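Local atomic coordinates of DNA polymerase III subunit beta (Pseudomonas aeruginosa, PDB entry 4TSZ), a protein that tethers DNA polymerases and other proteins to DNA as a sliding clamp and so confers processivity on them. Residues F4-R8 with E9-K13; S82-N85 with D86-I89; K200-L203 with E204-R207. All coordinates share one frame; numbering follows the deposited sequence.

Interaction 1. Residues F4-R8 with E9-K13; sequences FTIQR and EALLK
R8 carries CG anti to the backbone N (chi1 177°) and runs extended as far as NE, while E9 has CG anti to the carbonyl carbon and bends at chi2 (72°), which returns its carboxylate to R8 NH1. The result is a salt bridge, R8 NH1 to E9 OE2, 2.8 Å. The arginine reaches this oxygen from above the carboxylate plane, and the two flat groups are turned 50° apart. R8 NH2 bonds to the backbone O of K81. Two bonds, at NH1 and at NH2, therefore hold the guanidinium, and the backbone N of D86 in turn holds E9 OE2. One face of the guanidinium also receives a methyl group, L12 CD2, 3.7 Å from R8 NH2. L12 lies alongside R8 and points the same way. This is the junction of strand 3-7 with helix 8-19 in the N-terminal domain of the clamp. Q7 sits at the N-cap position, and the helix leaves the strand at nearly a right angle. Q7 O accepts L11 N at 3.2 Å. R8 O accepts L12 N at 2.9 Å and, weakly, L11 N. The Q7 side chain leaves the junction and gives its NE2 to D86 O. On the buried side I6 crosses L11 at about a right angle. I6 CD1 lies 3.9 Å from L11 CB, and I6 CG1 lies 3.8 Å from A10 CB. L43 of strand 42-48 packs on both I6 and L11.

Interaction 2. Residues S82-N85 with D86-I89; sequences SLPN and DVLI
D86 follows N85 at the outer end of a type II beta turn that runs from P84 to V87. D86 is the third residue of the turn and has positive phi (69°). Its side chain bends back along N85, with D86 OD2 3.9 Å from N85 CB. The D86 backbone is also bonded to the strand-helix junction at 7-9. V87 closes the turn. V87 N donates to P84 O over 3.3 Å, and the donor is tilted 32° from the carbonyl plane. V87 CG1 sits between its own backbone N and carbonyl carbon (chi1 75°). From there V87 CG1 reaches L83 CB at 3.9 Å and P84 CD at 4.2 Å. I89, on strand 88-94, meets the other end of L83. I89 CD1 and L83 CD1 are 3.8 Å apart, and the two side chains cross at a slant. Across the dimer interface, R271 of the second subunit packs on L83 and P84 and bonds to S82 O. Within the contact, one backbone bond closes the turn, and the side-chain contacts of V87 and I89 with L83 and P84 are apolar: they hold the helix exit at L83 against the start of the strand.

Interaction 3. Residues K200-L203 with E204-R207; sequences KGIL and ELAR
K200 O is gripped by two donors. E204 N, from the next turn of the helix, lies 3.1 Å from K200 O. A water molecule donates to K200 O at 2.8 Å. The same water accepts from R207 NH2 at 2.7 Å, and it thereby links the first residue of 200-207 to the last. R207 NH2 also bonds to E204 OE1, as a salt bridge of 3.1 Å with an N-H...O angle of 161°. The oxygen and the water both lie at the edge of the guanidinium, in its plane. The carboxylate is turned differently, and OE1 is met from above its plane. Two bends bring the groups together. E204 bends at chi2 (54°). R207 bends at chi3 (-61°), and its guanidinium lies back over L203 O. There the flat group lies on the backbone. L203 O sits 3.5 Å above the guanidinium plane of R207, over the centre. This oxygen also accepts R207 N. R207 NH1 is 3.8 Å from L203 CB. The partial negative charge of the carbonyl would probably suit the cation above it. Two further backbone bonds, L205 N to G201 O and A206 N to I202 O, continue the pattern. The opposite side of the helix is apolar. I202 CD1 and L205 CD2 lie 4.3 Å apart in a loose contact. I202 reaches M159 and L161 of strand 158-164, and both I202 and A206 pack on I140 of helix 133-141. All four backbone bonds run from residue i+4 to residue i, and the salt bridge spans i to i+3. This is the regular alpha-helix of 199-208 in the central clamp domain, with a polar outer face and a buried inner one.

Overall arrangement
From the N terminus, interaction 1 comes first and joins strand 3-7 to helix 8-19. Interaction 2 follows and closes the turn between helix 73-82 and strand 88-94. Interaction 3 comes last and stays within a single helix, 199-208 of the central domain. The three contacts are local and follow in series, with none nested or crossed. Interactions 1 and 2 nevertheless touch in space, with centres 8 Å apart. Strands 3-7 and 88-94 are antiparallel neighbours in a four-stranded sheet. The two contacts together tie both helices of the N-terminal domain to that sheet. Interaction 3 is separate from both: its centre is 25 Å from that of interaction 1 and 30 Å from that of interaction 2.

Interaction 1. Residues F4-R8 with E9-K13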
ATOM      1  N   PHE E   4     -13.047 -12.149  32.812  1.00 47.88           N
ATOM      2  CA  PHE E   4     -13.955 -11.059  32.462  1.00 47.29           C
ATOM      3  C   PHE E   4     -14.693 -11.345  31.153  1.00 50.92           C
ATOM      4  O   PHE E   4     -14.276 -12.195  30.362  1.00 49.85           O
ATOM      5  CB  PHE E   4     -13.202  -9.702  32.388  1.00 47.67           C
ATOM      6  CG  PHE E   4     -12.149  -9.592  31.312  1.00 46.96           C
ATOM      7  CD1 PHE E   4     -10.847 -10.040  31.537  1.00 48.29           C
ATOM      8  CD2 PHE E   4     -12.448  -9.023  30.080  1.00 48.29           C
ATOM      9  CE1 PHE E   4      -9.868  -9.927  30.543  1.00 47.78           C
ATOM     10  CE2 PHE E   4     -11.474  -8.927  29.083  1.00 50.12           C
ATOM     11  CZ  PHE E   4     -10.188  -9.384  29.318  1.00 46.81           C
ATOM     12  N   THR E   5     -15.802 -10.638  30.953  1.00 48.79           N
ATOM     13  CA  THR E   5     -16.605 -10.651  29.735  1.00 48.85           C
ATOM     14  C   THR E   5     -16.569  -9.231  29.177  1.00 52.98           C
ATOM     15  O   THR E   5     -16.515  -8.253  29.948  1.00 50.70           O
ATOM     16  CB  THR E   5     -18.030 -11.201  29.940  1.00 54.83           C
ATOM     17  OG1 THR E   5     -18.681 -10.501  30.997  1.00 59.04           O
ATOM     18  CG2 THR E   5     -18.050 -12.691  30.209  1.00 49.27           C
ATOM     19  N   ILE E   6     -16.531  -9.129  27.838  1.00 49.67           N
ATOM     20  CA  ILE E   6     -16.443  -7.857  27.122  1.00 49.41           C
ATOM     21  C   ILE E   6     -17.032  -7.992  25.704  1.00 52.86           C
ATOM     22  O   ILE E   6     -16.892  -9.043  25.069  1.00 50.60           O
ATOM     23  CB  ILE E   6     -14.949  -7.349  27.117  1.00 51.41           C
ATOM     24  CG1 ILE E   6     -14.813  -5.887  26.616  1.00 51.98           C
ATOM     25  CG2 ILE E   6     -13.980  -8.324  26.404  1.00 50.29           C
ATOM     26  CD1 ILE E   6     -13.548  -5.145  27.071  1.00 55.55           C
ATOM     27  N   GLN E   7     -17.684  -6.925  25.214  1.00 49.92           N
ATOM     28  CA  GLN E   7     -18.217  -6.879  23.855  1.00 49.41           C
ATOM     29  C   GLN E   7     -17.035  -6.718  22.919  1.00 49.69           C
ATOM     30  O   GLN E   7     -16.069  -6.036  23.269  1.00 47.05           O
ATOM     31  CB  GLN E   7     -19.181  -5.691  23.673  1.00 52.03           C
ATOM     32  CG  GLN E   7     -20.555  -5.885  24.307  1.00 77.99           C
ATOM     33  CD  GLN E   7     -21.444  -6.818  23.520  1.00100.45           C
ATOM     34  OE1 GLN E   7     -21.760  -7.929  23.964  1.00 95.01           O
ATOM     35  NE2 GLN E   7     -21.868  -6.390  22.332  1.00 93.88           N
ATOM     36  N   ARG E   8     -17.109  -7.355  21.737  1.00 46.79           N
ATOM     37  CA  ARG E   8     -16.064  -7.326  20.706  1.00 45.45           C
ATOM     38  C   ARG E   8     -15.488  -5.929  20.463  1.00 50.11           C
ATOM     39  O   ARG E   8     -14.274  -5.752  20.542  1.00 48.44           O
ATOM     40  CB  ARG E   8     -16.579  -7.952  19.390  1.00 42.28           C
ATOM     41  CG  ARG E   8     -15.574  -7.908  18.239  1.00 41.87           C
ATOM     42  CD  ARG E   8     -16.231  -8.233  16.919  1.00 47.44           C
ATOM     43  NE  ARG E   8     -15.356  -7.973  15.771  1.00 45.71           N
ATOM     44  CZ  ARG E   8     -15.275  -6.809  15.128  1.00 57.60           C
ATOM     45  NH1 ARG E   8     -16.005  -5.772  15.516  1.00 49.71           N
ATOM     46  NH2 ARG E   8     -14.458  -6.675  14.091  1.00 42.60           N
ATOM     47  N   GLU E   9     -16.365  -4.949  20.190  1.00 48.81           N
ATOM     48  CA  GLU E   9     -16.000  -3.565  19.865  1.00 48.84           C
ATOM     49  C   GLU E   9     -15.361  -2.820  21.026  1.00 54.04           C
ATOM     50  O   GLU E   9     -14.457  -2.016  20.794  1.00 54.05           O
ATOM     51  CB  GLU E   9     -17.201  -2.792  19.285  1.00 51.28           C
ATOM     52  CG  GLU E   9     -17.683  -3.315  17.935  1.00 58.89           C
ATOM     53  CD  GLU E   9     -18.405  -4.656  17.946  1.00 74.69           C
ATOM     54  OE1 GLU E   9     -18.902  -5.057  19.026  1.00 61.05           O
ATOM     55  OE2 GLU E   9     -18.449  -5.315  16.881  1.00 66.44           O
ATOM     56  N   ALA E  10     -15.810  -3.100  22.264  1.00 51.44           N
ATOM     57  CA  ALA E  10     -15.273  -2.486  23.483  1.00 51.91           C
ATOM     58  C   ALA E  10     -13.822  -2.919  23.721  1.00 54.49           C
ATOM     59  O   ALA E  10     -13.015  -2.097  24.149  1.00 53.83           O
ATOM     60  CB  ALA E  10     -16.139  -2.846  24.683  1.00 54.14           C
ATOM     61  N   LEU E  11     -13.490  -4.192  23.406  1.00 50.04           N
ATOM     62  CA  LEU E  11     -12.137  -4.725  23.538  1.00 47.92           C
ATOM     63  C   LEU E  11     -11.271  -4.278  22.364  1.00 51.20           C
ATOM     64  O   LEU E  11     -10.114  -3.897  22.567  1.00 50.52           O
ATOM     65  CB  LEU E  11     -12.165  -6.268  23.648  1.00 47.80           C
ATOM     66  CG  LEU E  11     -10.804  -7.004  23.719  1.00 50.90           C
ATOM     67  CD1 LEU E  11     -10.012  -6.617  24.974  1.00 51.42           C
ATOM     68  CD2 LEU E  11     -10.986  -8.504  23.631  1.00 50.27           C
ATOM     69  N   LEU E  12     -11.827  -4.340  21.141  1.00 48.19           N
ATOM     70  CA  LEU E  12     -11.124  -3.998  19.903  1.00 48.07           C
ATOM     71  C   LEU E  12     -10.526  -2.596  19.862  1.00 52.67           C
ATOM     72  O   LEU E  12      -9.370  -2.468  19.453  1.00 51.28           O
ATOM     73  CB  LEU E  12     -12.003  -4.271  18.670  1.00 48.55           C
ATOM     74  CG  LEU E  12     -11.324  -4.331  17.302  1.00 52.36           C
ATOM     75  CD1 LEU E  12     -10.255  -5.428  17.245  1.00 51.74           C
ATOM     76  CD2 LEU E  12     -12.353  -4.533  16.206  1.00 54.03           C
ATOM     77  N   LYS E  13     -11.289  -1.560  20.281  1.00 50.76           N
ATOM     78  CA  LYS E  13     -10.819  -0.166  20.269  1.00 50.64           C
ATOM     79  C   LYS E  13      -9.474   0.035  21.010  1.00 53.79           C
ATOM     80  O   LYS E  13      -8.493   0.351  20.329  1.00 52.56           O
ATOM     81  CB  LYS E  13     -11.916   0.833  20.695  1.00 54.07           C
TER

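Interaction 2. Residues S82-N85 with D86-I89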
ATOM      1  N   SER E  82     -11.626 -10.668  13.896  1.00 41.18           N
ATOM      2  CA  SER E  82     -12.239 -11.764  13.142  1.00 41.88           C
ATOM      3  C   SER E  82     -13.560 -12.287  13.730  1.00 46.03           C
ATOM      4  O   SER E  82     -14.305 -12.983  13.036  1.00 45.46           O
ATOM      5  CB  SER E  82     -11.245 -12.909  12.979  1.00 44.55           C
ATOM      6  OG  SER E  82     -10.982 -13.506  14.238  1.00 50.35           O
ATOM      7  N   LEU E  83     -13.843 -11.977  15.005  1.00 43.71           N
ATOM      8  CA  LEU E  83     -15.068 -12.422  15.666  1.00 44.79           C
ATOM      9  C   LEU E  83     -16.312 -11.711  15.117  1.00 49.57           C
ATOM     10  O   LEU E  83     -16.179 -10.592  14.614  1.00 48.44           O
ATOM     11  CB  LEU E  83     -14.956 -12.247  17.188  1.00 45.16           C
ATOM     12  CG  LEU E  83     -14.127 -13.312  17.910  1.00 50.00           C
ATOM     13  CD1 LEU E  83     -13.862 -12.911  19.332  1.00 50.19           C
ATOM     14  CD2 LEU E  83     -14.791 -14.680  17.847  1.00 52.32           C
ATOM     15  N   PRO E  84     -17.518 -12.339  15.152  1.00 48.97           N
ATOM     16  CA  PRO E  84     -18.711 -11.657  14.604  1.00 50.58           C
ATOM     17  C   PRO E  84     -19.016 -10.355  15.333  1.00 57.70           C
ATOM     18  O   PRO E  84     -18.806 -10.267  16.545  1.00 57.12           O
ATOM     19  CB  PRO E  84     -19.841 -12.676  14.802  1.00 53.45           C
ATOM     20  CG  PRO E  84     -19.171 -13.974  15.041  1.00 57.26           C
ATOM     21  CD  PRO E  84     -17.868 -13.666  15.702  1.00 51.05           C
ATOM     22  N   ASN E  85     -19.497  -9.344  14.591  1.00 57.31           N
ATOM     23  CA  ASN E  85     -19.847  -8.024  15.128  1.00 58.15           C
ATOM     24  C   ASN E  85     -20.758  -8.130  16.338  1.00 63.28           C
ATOM     25  O   ASN E  85     -21.707  -8.910  16.325  1.00 65.45           O
ATOM     26  CB  ASN E  85     -20.490  -7.136  14.045  1.00 63.30           C
ATOM     27  CG  ASN E  85     -19.558  -6.658  12.947  1.00 91.61           C
ATOM     28  OD1 ASN E  85     -18.332  -6.603  13.099  1.00 85.00           O
ATOM     29  ND2 ASN E  85     -20.125  -6.274  11.815  1.00 86.35           N
ATOM     30  N   ASP E  86     -20.406  -7.401  17.406  1.00 58.45           N
ATOM     31  CA  ASP E  86     -21.153  -7.288  18.663  1.00 58.35           C
ATOM     32  C   ASP E  86     -21.234  -8.530  19.574  1.00 60.59           C
ATOM     33  O   ASP E  86     -22.012  -8.536  20.529  1.00 61.87           O
ATOM     34  CB  ASP E  86     -22.496  -6.574  18.436  1.00 62.15           C
ATOM     35  CG  ASP E  86     -22.341  -5.216  17.769  1.00 75.02           C
ATOM     36  OD1 ASP E  86     -21.858  -4.278  18.442  1.00 76.94           O
ATOM     37  OD2 ASP E  86     -22.684  -5.099  16.563  1.00 79.01           O
ATOM     38  N   VAL E  87     -20.381  -9.548  19.331  1.00 53.97           N
ATOM     39  CA  VAL E  87     -20.351 -10.762  20.159  1.00 52.86           C
ATOM     40  C   VAL E  87     -19.772 -10.484  21.569  1.00 55.14           C
ATOM     41  O   VAL E  87     -18.897  -9.618  21.724  1.00 52.58           O
ATOM     42  CB  VAL E  87     -19.637 -11.951  19.440  1.00 55.49           C
ATOM     43  CG1 VAL E  87     -18.115 -11.785  19.407  1.00 53.11           C
ATOM     44  CG2 VAL E  87     -20.015 -13.300  20.053  1.00 55.87           C
ATOM     45  N   LEU E  88     -20.283 -11.205  22.591  1.00 52.50           N
ATOM     46  CA  LEU E  88     -19.757 -11.119  23.953  1.00 51.66           C
ATOM     47  C   LEU E  88     -18.591 -12.116  24.056  1.00 53.62           C
ATOM     48  O   LEU E  88     -18.747 -13.300  23.725  1.00 54.15           O
ATOM     49  CB  LEU E  88     -20.833 -11.434  24.998  1.00 53.57           C
ATOM     50  CG  LEU E  88     -20.433 -11.218  26.474  1.00 58.08           C
ATOM     51  CD1 LEU E  88     -20.236  -9.732  26.799  1.00 57.65           C
ATOM     52  CD2 LEU E  88     -21.464 -11.824  27.411  1.00 61.67           C
ATOM     53  N   ILE E  89     -17.419 -11.627  24.468  1.00 47.41           N
ATOM     54  CA  ILE E  89     -16.218 -12.445  24.587  1.00 44.40           C
ATOM     55  C   ILE E  89     -15.957 -12.770  26.055  1.00 49.26           C
ATOM     56  O   ILE E  89     -15.910 -11.864  26.892  1.00 47.77           O
ATOM     57  CB  ILE E  89     -14.993 -11.752  23.923  1.00 45.44           C
ATOM     58  CG1 ILE E  89     -15.296 -11.268  22.488  1.00 45.07           C
ATOM     59  CG2 ILE E  89     -13.750 -12.651  23.952  1.00 44.06           C
ATOM     60  CD1 ILE E  89     -14.281 -10.231  21.945  1.00 50.73           C
TER

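Interaction 3. Residues K200-L203 with E204-R207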
ATOM      1  N   LYS E 200       9.918   8.565  16.402  1.00 41.76           N
ATOM      2  CA  LYS E 200       8.921   7.484  16.400  1.00 41.53           C
ATOM      3  C   LYS E 200       7.743   7.792  17.341  1.00 46.45           C
ATOM      4  O   LYS E 200       6.589   7.624  16.933  1.00 46.32           O
ATOM      5  CB  LYS E 200       9.572   6.121  16.719  1.00 42.43           C
ATOM      6  CG  LYS E 200       8.692   4.916  16.401  1.00 44.07           C
ATOM      7  CD  LYS E 200       9.465   3.595  16.524  1.00 48.64           C
ATOM      8  CE  LYS E 200       8.597   2.402  16.194  1.00 50.09           C
ATOM      9  NZ  LYS E 200       9.347   1.129  16.340  1.00 65.07           N
ATOM     10  N   GLY E 201       8.063   8.270  18.554  1.00 43.51           N
ATOM     11  CA  GLY E 201       7.096   8.646  19.581  1.00 43.24           C
ATOM     12  C   GLY E 201       6.180   9.783  19.175  1.00 43.63           C
ATOM     13  O   GLY E 201       4.957   9.667  19.314  1.00 43.04           O
ATOM     14  N   ILE E 202       6.763  10.887  18.673  1.00 40.00           N
ATOM     15  CA  ILE E 202       5.982  12.059  18.253  1.00 40.63           C
ATOM     16  C   ILE E 202       5.027  11.761  17.082  1.00 45.49           C
ATOM     17  O   ILE E 202       3.897  12.248  17.085  1.00 46.92           O
ATOM     18  CB  ILE E 202       6.849  13.350  18.070  1.00 43.96           C
ATOM     19  CG1 ILE E 202       6.014  14.626  18.232  1.00 44.88           C
ATOM     20  CG2 ILE E 202       7.630  13.355  16.759  1.00 43.27           C
ATOM     21  CD1 ILE E 202       5.656  14.997  19.695  1.00 54.16           C
ATOM     22  N   LEU E 203       5.465  10.930  16.116  1.00 42.22           N
ATOM     23  CA  LEU E 203       4.642  10.543  14.974  1.00 41.56           C
ATOM     24  C   LEU E 203       3.483   9.654  15.425  1.00 46.87           C
ATOM     25  O   LEU E 203       2.378   9.787  14.902  1.00 46.71           O
ATOM     26  CB  LEU E 203       5.463   9.862  13.866  1.00 40.46           C
ATOM     27  CG  LEU E 203       6.505  10.717  13.147  1.00 44.21           C
ATOM     28  CD1 LEU E 203       7.490   9.838  12.431  1.00 43.15           C
ATOM     29  CD2 LEU E 203       5.869  11.740  12.204  1.00 44.70           C
ATOM     30  N   GLU E 204       3.732   8.778  16.412  1.00 44.12           N
ATOM     31  CA  GLU E 204       2.715   7.911  16.998  1.00 44.92           C
ATOM     32  C   GLU E 204       1.666   8.776  17.691  1.00 49.65           C
ATOM     33  O   GLU E 204       0.478   8.597  17.425  1.00 49.58           O
ATOM     34  CB  GLU E 204       3.341   6.917  18.001  1.00 46.42           C
ATOM     35  CG  GLU E 204       2.366   5.885  18.564  1.00 57.02           C
ATOM     36  CD  GLU E 204       1.597   5.074  17.534  1.00 78.93           C
ATOM     37  OE1 GLU E 204       2.240   4.503  16.623  1.00 81.19           O
ATOM     38  OE2 GLU E 204       0.348   5.037  17.621  1.00 70.93           O
ATOM     39  N   LEU E 205       2.118   9.733  18.549  1.00 46.21           N
ATOM     40  CA  LEU E 205       1.249  10.655  19.271  1.00 46.45           C
ATOM     41  C   LEU E 205       0.314  11.431  18.325  1.00 50.02           C
ATOM     42  O   LEU E 205      -0.891  11.484  18.589  1.00 50.29           O
ATOM     43  CB  LEU E 205       2.063  11.616  20.163  1.00 46.98           C
ATOM     44  CG  LEU E 205       1.266  12.666  20.957  1.00 52.60           C
ATOM     45  CD1 LEU E 205       0.218  12.018  21.874  1.00 52.67           C
ATOM     46  CD2 LEU E 205       2.194  13.583  21.741  1.00 56.02           C
ATOM     47  N   ALA E 206       0.857  12.009  17.227  1.00 46.04           N
ATOM     48  CA  ALA E 206       0.064  12.763  16.240  1.00 46.77           C
ATOM     49  C   ALA E 206      -1.059  11.907  15.647  1.00 52.29           C
ATOM     50  O   ALA E 206      -2.184  12.394  15.516  1.00 52.71           O
ATOM     51  CB  ALA E 206       0.949  13.307  15.130  1.00 46.84           C
ATOM     52  N   ARG E 207      -0.764  10.626  15.343  1.00 48.58           N
ATOM     53  CA  ARG E 207      -1.739   9.682  14.799  1.00 49.36           C
ATOM     54  C   ARG E 207      -2.835   9.332  15.806  1.00 55.90           C
ATOM     55  O   ARG E 207      -3.970   9.073  15.399  1.00 56.95           O
ATOM     56  CB  ARG E 207      -1.062   8.412  14.272  1.00 47.13           C
ATOM     57  CG  ARG E 207      -0.285   8.622  12.976  1.00 54.31           C
ATOM     58  CD  ARG E 207       0.199   7.299  12.386  1.00 55.34           C
ATOM     59  NE  ARG E 207       1.112   6.573  13.275  1.00 52.36           N
ATOM     60  CZ  ARG E 207       2.438   6.654  13.217  1.00 63.67           C
ATOM     61  NH1 ARG E 207       3.026   7.437  12.318  1.00 45.51           N
ATOM     62  NH2 ARG E 207       3.189   5.952  14.057  1.00 51.15           N
TER
HETATM   63  O   HOH W   1       5.789   6.284  14.642  1.00 50.04           O